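Transcriptional regulator, MarR family (Methanosarcina mazei, PDB 3S2W) probably binds DNA as a dimeric transcription factor of the MarR family, regulating gene expression through a winged helix-turn-helix domain. Local coordinates at residues L56-Y60 against L117-K122. Residues are numbered along the deposited sequence; the frame is centred on the assembly and turned at random.
Sequences LMRLY and LEPDMK
Tyr60 lays one ring face on Glu118, whose CG makes a CH-pi contact 3.5 Å from the centroid of the Tyr60 ring, 9° off its normal. Glu118 swings CG anti to its own backbone N and runs on extended, antiparallel to the tyrosine, its carboxylate plane stacked over the ring, 6° from parallel. Leu56 O lies over the opposite face, nearer the rim. At the far end Tyr60 OH passes 3.5 Å from Leu117 CB and reaches the turn before, where Gly114 O takes its hydrogen bond. Met121 CG sits at the ring edge, near its plane, 4.0 Å from Tyr60 CE2; SE of Met57 (both are selenomethionines) rests 3.8 Å from Met121 CB. The looser buried flank has Leu56 CD2 4.3 Å from Met121 CG and 4.5 Å from Leu117 CD2. On the partly solvent-exposed side, Lys122 NZ forms a salt bridge one turn back along its helix to Glu118 OE1 (2.7 Å), probably steadying the stacked carboxylate, while the lysine packs on Glu22 of the second subunit. Crossing at -117° with axes 10.9 Å apart, the segments join helix 53-61, first of the winged helix-turn-helix domain, to helix 112-133 after the wing, as in the MarR fold.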
ATOM      1  N   LEU A  56      -9.979 -12.244  -1.319  1.00 32.91           N
ATOM      2  CA  LEU A  56      -9.997 -13.414  -2.179  1.00 30.53           C
ATOM      3  C   LEU A  56      -8.668 -14.191  -2.075  1.00 41.14           C
ATOM      4  O   LEU A  56      -8.682 -15.397  -1.850  1.00 51.13           O
ATOM      5  CB  LEU A  56     -10.309 -13.005  -3.609  1.00 28.51           C
ATOM      6  CG  LEU A  56     -11.103 -14.007  -4.435  1.00 41.94           C
ATOM      7  CD1 LEU A  56     -12.388 -14.427  -3.721  1.00 37.09           C
ATOM      8  CD2 LEU A  56     -11.407 -13.436  -5.819  1.00 43.11           C
HETATM    9  N   MSE A  57      -7.529 -13.504  -2.197  1.00 36.51           N
HETATM   10  CA  MSE A  57      -6.229 -14.178  -2.185  1.00 38.96           C
HETATM   11  C   MSE A  57      -5.972 -14.896  -0.859  1.00 50.30           C
HETATM   12  O   MSE A  57      -5.349 -15.954  -0.823  1.00 53.68           O
HETATM   13  CB  MSE A  57      -5.076 -13.196  -2.490  1.00 39.87           C
HETATM   14  CG  MSE A  57      -5.049 -12.662  -3.940  1.00 40.31           C
HETATM   15 SE   MSE A  57      -4.953 -14.080  -5.321  0.87 70.31          SE
HETATM   16  CE  MSE A  57      -3.070 -14.584  -5.167  1.00 59.55           C
ATOM     17  N   ARG A  58      -6.459 -14.319   0.231  1.00 47.21           N
ATOM     18  CA  ARG A  58      -6.331 -14.944   1.542  1.00 45.20           C
ATOM     19  C   ARG A  58      -7.170 -16.224   1.666  1.00 48.37           C
ATOM     20  O   ARG A  58      -6.691 -17.236   2.177  1.00 39.75           O
ATOM     21  CB  ARG A  58      -6.716 -13.946   2.634  1.00 52.62           C
ATOM     22  CG  ARG A  58      -6.384 -14.406   4.038  1.00 64.67           C
ATOM     23  CD  ARG A  58      -4.921 -14.726   4.175  1.00 74.62           C
ATOM     24  NE  ARG A  58      -4.709 -15.741   5.196  1.00 84.91           N
ATOM     25  CZ  ARG A  58      -4.055 -15.539   6.331  1.00 89.32           C
ATOM     26  NH1 ARG A  58      -3.520 -14.355   6.600  1.00 83.70           N
ATOM     27  NH2 ARG A  58      -3.932 -16.538   7.192  1.00 97.55           N
ATOM     28  N   LEU A  59      -8.414 -16.184   1.191  1.00 47.52           N
ATOM     29  CA  LEU A  59      -9.253 -17.371   1.218  1.00 47.00           C
ATOM     30  C   LEU A  59      -8.636 -18.533   0.442  1.00 49.40           C
ATOM     31  O   LEU A  59      -8.827 -19.686   0.823  1.00 48.84           O
ATOM     32  CB  LEU A  59     -10.653 -17.063   0.701  1.00 41.17           C
ATOM     33  CG  LEU A  59     -11.415 -16.185   1.671  1.00 43.69           C
ATOM     34  CD1 LEU A  59     -12.670 -15.647   1.006  1.00 45.18           C
ATOM     35  CD2 LEU A  59     -11.737 -16.999   2.910  1.00 34.94           C
ATOM     36  N   TYR A  60      -7.907 -18.236  -0.639  1.00 51.72           N
ATOM     37  CA  TYR A  60      -7.186 -19.288  -1.381  1.00 53.92           C
ATOM     38  C   TYR A  60      -6.081 -19.932  -0.545  1.00 51.27           C
ATOM     39  O   TYR A  60      -5.700 -21.075  -0.803  1.00 51.30           O
ATOM     40  CB  TYR A  60      -6.566 -18.771  -2.685  1.00 53.13           C
ATOM     41  CG  TYR A  60      -7.571 -18.315  -3.697  1.00 48.11           C
ATOM     42  CD1 TYR A  60      -8.717 -19.053  -3.933  1.00 46.39           C
ATOM     43  CD2 TYR A  60      -7.385 -17.134  -4.407  1.00 39.51           C
ATOM     44  CE1 TYR A  60      -9.650 -18.641  -4.852  1.00 43.75           C
ATOM     45  CE2 TYR A  60      -8.322 -16.707  -5.329  1.00 38.37           C
ATOM     46  CZ  TYR A  60      -9.449 -17.470  -5.547  1.00 36.24           C
ATOM     47  OH  TYR A  60     -10.394 -17.074  -6.455  1.00 32.47           O
ATOM     48  N   LEU A 117     -11.977 -19.398  -9.895  1.00 52.04           N
ATOM     49  CA  LEU A 117     -11.376 -18.133 -10.293  1.00 48.13           C
ATOM     50  C   LEU A 117      -9.878 -18.118 -10.038  1.00 47.66           C
ATOM     51  O   LEU A 117      -9.150 -17.362 -10.674  1.00 52.81           O
ATOM     52  CB  LEU A 117     -12.021 -16.975  -9.554  1.00 55.67           C
ATOM     53  CG  LEU A 117     -12.102 -15.774 -10.488  1.00 63.96           C
ATOM     54  CD1 LEU A 117     -12.766 -16.232 -11.772  1.00 69.34           C
ATOM     55  CD2 LEU A 117     -12.866 -14.625  -9.872  1.00 60.21           C
ATOM     56  N   GLU A 118      -9.436 -18.987  -9.131  1.00 35.02           N
ATOM     57  CA  GLU A 118      -8.079 -18.971  -8.572  1.00 39.71           C
ATOM     58  C   GLU A 118      -6.908 -18.964  -9.561  1.00 45.57           C
ATOM     59  O   GLU A 118      -5.967 -18.212  -9.373  1.00 46.14           O
ATOM     60  CB  GLU A 118      -7.901 -20.109  -7.557  1.00 36.54           C
ATOM     61  CG  GLU A 118      -6.687 -19.953  -6.692  1.00 36.41           C
ATOM     62  CD  GLU A 118      -6.423 -21.177  -5.812  1.00 52.49           C
ATOM     63  OE1 GLU A 118      -5.328 -21.242  -5.229  1.00 61.66           O
ATOM     64  OE2 GLU A 118      -7.289 -22.076  -5.703  1.00 51.27           O
ATOM     65  N   PRO A 119      -6.946 -19.822 -10.599  1.00 46.31           N
ATOM     66  CA  PRO A 119      -5.875 -19.809 -11.605  1.00 39.34           C
ATOM     67  C   PRO A 119      -5.745 -18.435 -12.254  1.00 42.29           C
ATOM     68  O   PRO A 119      -4.635 -17.991 -12.574  1.00 49.87           O
ATOM     69  CB  PRO A 119      -6.365 -20.816 -12.662  1.00 37.47           C
ATOM     70  CG  PRO A 119      -7.298 -21.705 -11.938  1.00 35.96           C
ATOM     71  CD  PRO A 119      -7.956 -20.859 -10.880  1.00 41.93           C
ATOM     72  N   ASP A 120      -6.877 -17.770 -12.456  1.00 31.06           N
ATOM     73  CA  ASP A 120      -6.886 -16.446 -13.073  1.00 38.67           C
ATOM     74  C   ASP A 120      -6.285 -15.381 -12.127  1.00 42.64           C
ATOM     75  O   ASP A 120      -5.457 -14.573 -12.538  1.00 43.18           O
ATOM     76  CB  ASP A 120      -8.305 -16.058 -13.493  1.00 48.05           C
ATOM     77  CG  ASP A 120      -9.005 -17.153 -14.315  1.00 61.75           C
ATOM     78  OD1 ASP A 120      -9.521 -18.137 -13.705  1.00 59.82           O
ATOM     79  OD2 ASP A 120      -9.047 -17.012 -15.566  1.00 53.38           O
HETATM   80  N   MSE A 121      -6.699 -15.399 -10.864  1.00 38.02           N
HETATM   81  CA  MSE A 121      -6.175 -14.479  -9.870  1.00 38.11           C
HETATM   82  C   MSE A 121      -4.669 -14.675  -9.669  1.00 49.65           C
HETATM   83  O   MSE A 121      -3.891 -13.716  -9.700  1.00 47.41           O
HETATM   84  CB  MSE A 121      -6.895 -14.698  -8.549  1.00 37.87           C
HETATM   85  CG  MSE A 121      -8.402 -14.509  -8.630  1.00 51.36           C
HETATM   86 SE   MSE A 121      -8.910 -12.702  -9.193  0.76 53.52          SE
HETATM   87  CE  MSE A 121      -9.087 -12.999 -11.109  1.00 48.59           C
ATOM     88  N   LYS A 122      -4.241 -15.913  -9.467  1.00 43.74           N
ATOM     89  CA  LYS A 122      -2.828 -16.130  -9.220  1.00 49.89           C
ATOM     90  C   LYS A 122      -1.970 -15.726 -10.419  1.00 48.77           C
ATOM     91  O   LYS A 122      -0.822 -15.262 -10.257  1.00 45.75           O
ATOM     92  CB  LYS A 122      -2.558 -17.558  -8.737  1.00 55.84           C
ATOM     93  CG  LYS A 122      -2.843 -17.740  -7.216  1.00 68.72           C
ATOM     94  CD  LYS A 122      -2.523 -19.155  -6.713  1.00 75.44           C
ATOM     95  CE  LYS A 122      -2.698 -19.277  -5.192  1.00 80.39           C
ATOM     96  NZ  LYS A 122      -2.704 -20.704  -4.707  1.00 81.22           N
TER